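Local structure of sensor protein (Geobacter sulfurreducens, 3H7M) at residues Y36-L40 with P92-V96; R118-R124 with D140-T146. The protein probably acts as a histidine kinase that passes phosphate from ATP to a histidine, this chain being its sensor domain, which resembles periplasmic solute-binding proteins. All blocks are in the same frame, centred on the assembly; numbering follows the deposited sequence.

Contact 1 (Y36-L40 with P92-V96); sequences YNVEL and PHTIV
Leu40 lays its methyl CD2 over one face of the His93 imidazole, a CH-pi contact with CD2 3.7 Å from the ring centroid and displaced toward the CG side of the ring. Tyr36, one helical turn earlier, reaches the same histidine at another place: its ring slides past the imidazole with the planes 65° apart, an oblique pairing in which CE1 comes within 3.2 Å of His93 ND1. The Tyr36 side chain runs out toward the strand because its CG stands anti to the backbone N (chi1 172°), and at its end OH donates a hydrogen bond to His93 O, 2.9 Å away. The hydroxyl sits well above the carbonyl plane. Tyr221 from helix 220-227 also bonds that carbonyl, so two tyrosines share one backbone oxygen. A phenylalanine here would keep the ring but would probably leave His93 O with the Tyr221 hydroxyl as its remaining tyrosine partner and weaken the tie between helix and strand. The Asn37 side chain runs across that of His93 at about a right angle, the amide and ring planes 68° apart, with OD1 3.3 Å from His93 CE1, while its ND2 bonds Glu25 and Tyr193. The chain turns a corner at His93, and histidine suits the place because it offers a flat face to leucine and a polar rim: NE2 is hydrogen-bonded to Gln75 O. A classic beta bulge sets His93 and Thr94 opposite the single residue Tyr193. Buried polar groups thus find partners on several elements, implying that helix 36-48 joins the sheet by directional bonds as well as apolar packing.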
loop_
_atom_site.group_PDB
_atom_site.type_symbol
_atom_site.label_atom_id
_atom_site.label_comp_id
_atom_site.label_asym_id
_atom_site.label_seq_id
_atom_site.Cartn_x
_atom_site.Cartn_y
_atom_site.Cartn_z
ATOM N N TYR A 36 5.579 8.886 1.092
ATOM C CA TYR A 36 4.362 9.680 1.102
ATOM C C TYR A 36 3.604 9.505 2.438
ATOM O O TYR A 36 3.293 10.483 3.099
ATOM C CB TYR A 36 3.483 9.238 -0.080
ATOM C CG TYR A 36 2.083 9.812 -0.130
ATOM C CD1 TYR A 36 0.962 9.003 0.121
ATOM C CD2 TYR A 36 1.869 11.153 -0.472
ATOM C CE1 TYR A 36 -0.360 9.532 0.013
ATOM C CE2 TYR A 36 0.572 11.684 -0.577
ATOM C CZ TYR A 36 -0.540 10.867 -0.341
ATOM O OH TYR A 36 -1.822 11.374 -0.512
ATOM N N ASN A 37 3.344 8.263 2.834
ATOM C CA ASN A 37 2.621 7.980 4.069
ATOM C C ASN A 37 3.300 8.625 5.265
ATOM O O ASN A 37 2.657 9.294 6.084
ATOM C CB ASN A 37 2.502 6.460 4.307
ATOM C CG ASN A 37 1.677 5.733 3.212
ATOM O OD1 ASN A 37 1.137 6.341 2.293
ATOM N ND2 ASN A 37 1.583 4.423 3.333
ATOM N N VAL A 38 4.606 8.426 5.345
ATOM C CA VAL A 38 5.440 8.942 6.431
ATOM C C VAL A 38 5.357 10.462 6.535
ATOM O O VAL A 38 5.122 11.032 7.596
ATOM C CB VAL A 38 6.902 8.466 6.199
ATOM C CG1 VAL A 38 7.877 9.139 7.150
ATOM C CG2 VAL A 38 6.956 6.957 6.416
ATOM N N GLU A 39 5.531 11.117 5.417
ATOM C CA GLU A 39 5.466 12.552 5.373
ATOM C C GLU A 39 4.060 13.012 5.801
ATOM O O GLU A 39 3.891 13.996 6.532
ATOM C CB GLU A 39 5.760 12.984 3.951
ATOM C CG GLU A 39 6.490 14.282 3.849
ATOM C CD GLU A 39 7.276 14.385 2.565
ATOM O OE1 GLU A 39 8.010 13.408 2.265
ATOM O OE2 GLU A 39 7.164 15.439 1.885
ATOM N N LEU A 40 3.052 12.289 5.329
ATOM C CA LEU A 40 1.668 12.603 5.655
ATOM C C LEU A 40 1.452 12.451 7.169
ATOM O O LEU A 40 0.927 13.335 7.841
ATOM C CB LEU A 40 0.757 11.656 4.885
ATOM C CG LEU A 40 -0.445 12.298 4.197
ATOM C CD1 LEU A 40 -0.017 13.566 3.462
ATOM C CD2 LEU A 40 -1.053 11.297 3.225
ATOM N N PRO A 92 -9.883 7.862 2.968
ATOM C CA PRO A 92 -8.584 7.559 2.343
ATOM C C PRO A 92 -7.749 8.794 1.997
ATOM O O PRO A 92 -8.292 9.861 1.708
ATOM C CB PRO A 92 -8.992 6.797 1.094
ATOM C CG PRO A 92 -10.247 7.566 0.664
ATOM C CD PRO A 92 -10.985 7.800 1.987
ATOM N N HIS A 93 -6.426 8.666 2.029
ATOM C CA HIS A 93 -5.606 9.808 1.658
ATOM C C HIS A 93 -5.152 9.673 0.200
ATOM O O HIS A 93 -4.645 10.620 -0.406
ATOM C CB HIS A 93 -4.424 10.021 2.640
ATOM C CG HIS A 93 -3.505 8.847 2.808
ATOM N ND1 HIS A 93 -2.706 8.364 1.788
ATOM C CD2 HIS A 93 -3.206 8.104 3.903
ATOM C CE1 HIS A 93 -1.960 7.374 2.250
ATOM N NE2 HIS A 93 -2.243 7.195 3.529
ATOM N N THR A 94 -5.371 8.495 -0.373
ATOM C CA THR A 94 -5.030 8.274 -1.782
ATOM C C THR A 94 -5.788 7.082 -2.399
ATOM O O THR A 94 -6.311 6.216 -1.695
ATOM C CB THR A 94 -3.522 7.993 -1.960
ATOM O OG1 THR A 94 -3.203 7.937 -3.356
ATOM C CG2 THR A 94 -3.165 6.668 -1.336
ATOM N N ILE A 95 -5.836 7.052 -3.724
ATOM C CA ILE A 95 -6.460 5.949 -4.452
ATOM C C ILE A 95 -5.355 5.171 -5.173
ATOM O O ILE A 95 -4.585 5.735 -5.948
ATOM C CB ILE A 95 -7.448 6.453 -5.505
ATOM C CG1 ILE A 95 -8.507 7.324 -4.836
ATOM C CG2 ILE A 95 -8.097 5.270 -6.202
ATOM C CD1 ILE A 95 -9.267 6.612 -3.753
ATOM N N VAL A 96 -5.287 3.878 -4.901
ATOM C CA VAL A 96 -4.286 3.000 -5.487
ATOM C C VAL A 96 -4.825 2.101 -6.604
ATOM O O VAL A 96 -5.615 1.195 -6.356
ATOM C CB VAL A 96 -3.692 2.082 -4.410
ATOM C CG1 VAL A 96 -2.628 1.175 -5.018
ATOM C CG2 VAL A 96 -3.109 2.913 -3.308
#

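Contact 2 (R118-R124 with D140-T146); sequences RKVALHR and DLVLTPT
Thr144 O accepts the backbone N-H of Arg124 over 2.8 Å, in a fairly straight bond with 155° at the hydrogen, and the edge of the His123 ring also meets this oxygen, CD2 lying in plane with it at 3.4 Å. The bond continues a parallel ladder in which Val120 and Leu122 use both N and O, gripping Asp140 O, Val142 N, Val142 O and Thr144 N in turn. Beyond the ladder, His123 NE2 makes a weak hydrogen bond to Pro145 O; extending CG anti to the backbone N (chi1 -157°) carries the imidazole out alongside segment 140-146. On one face of the sheet Ala121 CB packs against Val142 CG1 at 3.4 Å, a closeness that suits a residue as small as alanine, with helix 147-155 touching Ala121 and Thr144. On the other, Leu122 and Leu143 run alongside each other in the same direction, with CD1 of Leu122 3.8 Å from CD2 of Leu143, and helix 127-133 packs there. Arg124 bends at chi2 (52°) and crosses Leu143 at about a right angle, placing a guanidinium face over Leu143 CD1. Strand 120-123, helix 127-133 and strand 141-144 form a beta-alpha-beta unit. Its chemistry implies a division of labour: main-chain bonds set the parallel register, small and aliphatic side chains, with Thr144, meet the two helices, and histidine and arginine finish the end where the strands become loop.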
loop_
_atom_site.group_PDB
_atom_site.type_symbol
_atom_site.label_atom_id
_atom_site.label_comp_id
_atom_site.label_asym_id
_atom_site.label_seq_id
_atom_site.Cartn_x
_atom_site.Cartn_y
_atom_site.Cartn_z
ATOM N N ARG A 118 -2.665 -18.814 -16.579
ATOM C CA ARG A 118 -1.285 -18.355 -16.604
ATOM C C ARG A 118 -0.708 -18.205 -15.214
ATOM O O ARG A 118 -1.435 -18.029 -14.246
ATOM C CB ARG A 118 -1.199 -17.058 -17.386
ATOM C CG ARG A 118 -1.585 -17.286 -18.829
ATOM C CD ARG A 118 -1.587 -16.024 -19.663
ATOM N NE ARG A 118 -1.967 -16.311 -21.044
ATOM C CZ ARG A 118 -1.394 -17.246 -21.793
ATOM N NH1 ARG A 118 -0.411 -17.988 -21.296
ATOM N NH2 ARG A 118 -1.811 -17.446 -23.037
ATOM N N LYS A 119 0.606 -18.320 -15.111
ATOM C CA LYS A 119 1.270 -18.220 -13.820
ATOM C C LYS A 119 1.351 -16.732 -13.464
ATOM O O LYS A 119 1.799 -15.917 -14.272
ATOM C CB LYS A 119 2.651 -18.865 -13.913
ATOM C CG LYS A 119 3.259 -19.201 -12.574
ATOM C CD LYS A 119 4.684 -19.724 -12.720
ATOM C CE LYS A 119 5.221 -20.204 -11.373
ATOM N NZ LYS A 119 6.581 -20.797 -11.473
ATOM N N VAL A 120 0.910 -16.387 -12.257
ATOM C CA VAL A 120 0.859 -14.996 -11.826
ATOM C C VAL A 120 1.388 -14.704 -10.437
ATOM O O VAL A 120 0.974 -15.340 -9.461
ATOM C CB VAL A 120 -0.566 -14.502 -11.858
ATOM C CG1 VAL A 120 -0.630 -13.086 -11.336
ATOM C CG2 VAL A 120 -1.112 -14.612 -13.274
ATOM N N ALA A 121 2.293 -13.728 -10.335
ATOM C CA ALA A 121 2.823 -13.380 -9.027
ATOM C C ALA A 121 2.089 -12.166 -8.466
ATOM O O ALA A 121 1.594 -11.304 -9.220
ATOM C CB ALA A 121 4.319 -13.086 -9.125
ATOM N N LEU A 122 2.007 -12.092 -7.144
ATOM C CA LEU A 122 1.360 -10.946 -6.521
ATOM C C LEU A 122 1.555 -10.919 -5.033
ATOM O O LEU A 122 1.919 -11.921 -4.415
ATOM C CB LEU A 122 -0.124 -10.869 -6.876
ATOM C CG LEU A 122 -1.040 -12.050 -6.595
ATOM C CD1 LEU A 122 -1.119 -12.327 -5.091
ATOM C CD2 LEU A 122 -2.414 -11.704 -7.155
ATOM N N HIS A 123 1.307 -9.752 -4.466
ATOM C CA HIS A 123 1.532 -9.535 -3.058
ATOM C C HIS A 123 0.742 -10.432 -2.135
ATOM O O HIS A 123 -0.477 -10.532 -2.240
ATOM C CB HIS A 123 1.272 -8.072 -2.716
ATOM C CG HIS A 123 1.983 -7.627 -1.483
ATOM N ND1 HIS A 123 1.816 -6.374 -0.939
ATOM C CD2 HIS A 123 2.852 -8.281 -0.675
ATOM C CE1 HIS A 123 2.550 -6.277 0.156
ATOM N NE2 HIS A 123 3.188 -7.421 0.338
ATOM N N ARG A 124 1.467 -11.067 -1.221
ATOM C CA ARG A 124 0.905 -11.990 -0.237
ATOM C C ARG A 124 -0.232 -11.433 0.626
ATOM O O ARG A 124 0.012 -10.781 1.642
ATOM C CB ARG A 124 2.021 -12.481 0.681
ATOM C CG ARG A 124 1.591 -13.554 1.650
ATOM C CD ARG A 124 0.906 -14.662 0.897
ATOM N NE ARG A 124 0.847 -15.889 1.677
ATOM C CZ ARG A 124 1.661 -16.923 1.502
ATOM N NH1 ARG A 124 2.603 -16.884 0.567
ATOM N NH2 ARG A 124 1.530 -17.998 2.269
ATOM N N ASP A 140 -3.125 -21.121 -10.073
ATOM C CA ASP A 140 -2.160 -20.537 -10.987
ATOM C C ASP A 140 -1.477 -19.291 -10.456
ATOM O O ASP A 140 -1.144 -18.411 -11.250
ATOM C CB ASP A 140 -2.849 -20.166 -12.296
ATOM C CG ASP A 140 -3.042 -21.344 -13.211
ATOM O OD1 ASP A 140 -3.860 -21.230 -14.150
ATOM O OD2 ASP A 140 -2.366 -22.374 -13.004
ATOM N N LEU A 141 -1.257 -19.188 -9.149
ATOM C CA LEU A 141 -0.619 -17.981 -8.667
ATOM C C LEU A 141 0.361 -18.102 -7.507
ATOM O O LEU A 141 0.108 -18.785 -6.514
ATOM C CB LEU A 141 -1.685 -16.927 -8.373
ATOM C CG LEU A 141 -2.694 -17.071 -7.245
ATOM C CD1 LEU A 141 -1.997 -16.851 -5.915
ATOM C CD2 LEU A 141 -3.791 -16.033 -7.429
ATOM N N VAL A 142 1.493 -17.415 -7.661
ATOM C CA VAL A 142 2.580 -17.415 -6.687
ATOM C C VAL A 142 2.511 -16.194 -5.772
ATOM O O VAL A 142 2.324 -15.065 -6.230
ATOM C CB VAL A 142 3.944 -17.466 -7.434
ATOM C CG1 VAL A 142 3.966 -16.406 -8.505
ATOM C CG2 VAL A 142 5.107 -17.284 -6.463
ATOM N N LEU A 143 2.668 -16.436 -4.475
ATOM C CA LEU A 143 2.578 -15.383 -3.473
ATOM C C LEU A 143 3.925 -14.902 -2.990
ATOM O O LEU A 143 4.758 -15.692 -2.552
ATOM C CB LEU A 143 1.772 -15.877 -2.265
ATOM C CG LEU A 143 0.453 -16.577 -2.591
ATOM C CD1 LEU A 143 -0.242 -16.995 -1.300
ATOM C CD2 LEU A 143 -0.423 -15.640 -3.416
ATOM N N THR A 144 4.116 -13.591 -3.014
ATOM C CA THR A 144 5.385 -13.026 -2.591
ATOM C C THR A 144 5.250 -12.062 -1.410
ATOM O O THR A 144 4.232 -11.383 -1.245
ATOM C CB THR A 144 6.047 -12.287 -3.754
ATOM O OG1 THR A 144 5.508 -10.965 -3.841
ATOM C CG2 THR A 144 5.761 -13.016 -5.078
ATOM N N PRO A 145 6.290 -11.995 -0.575
ATOM C CA PRO A 145 6.363 -11.140 0.612
ATOM C C PRO A 145 6.222 -9.658 0.271
ATOM O O PRO A 145 5.743 -8.868 1.079
ATOM C CB PRO A 145 7.737 -11.462 1.178
ATOM C CG PRO A 145 7.999 -12.856 0.688
ATOM C CD PRO A 145 7.505 -12.810 -0.713
ATOM N N THR A 146 6.649 -9.275 -0.930
ATOM C CA THR A 146 6.539 -7.872 -1.336
ATOM C C THR A 146 6.179 -7.802 -2.785
ATOM O O THR A 146 6.408 -8.741 -3.537
ATOM C CB THR A 146 7.873 -7.113 -1.220
ATOM O OG1 THR A 146 8.768 -7.579 -2.251
ATOM C CG2 THR A 146 8.504 -7.312 0.179
#

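Overall arrangement
Contact 1 comes first along the chain and closes before contact 2 opens; their centres are 25 Å apart and their nearest atoms about 10 Å apart, so the two do not touch. Both reach the same mixed sheet, through strands 87-103 and 120-123, which follow each other in sequence, with 161-165 between them in the sheet. Contact 1 packs helix 36-48 on a buried corner, with its centre about 9 Å from the centre of the chain, whereas contact 2 forms the border of the sheet, where 141-144 is the outermost strand. The long strands 87-103 and 181-198 run from the lobe of contact 1 into that of contact 2, so the sheet is continuous through them, consistent with this family's two-lobed plan.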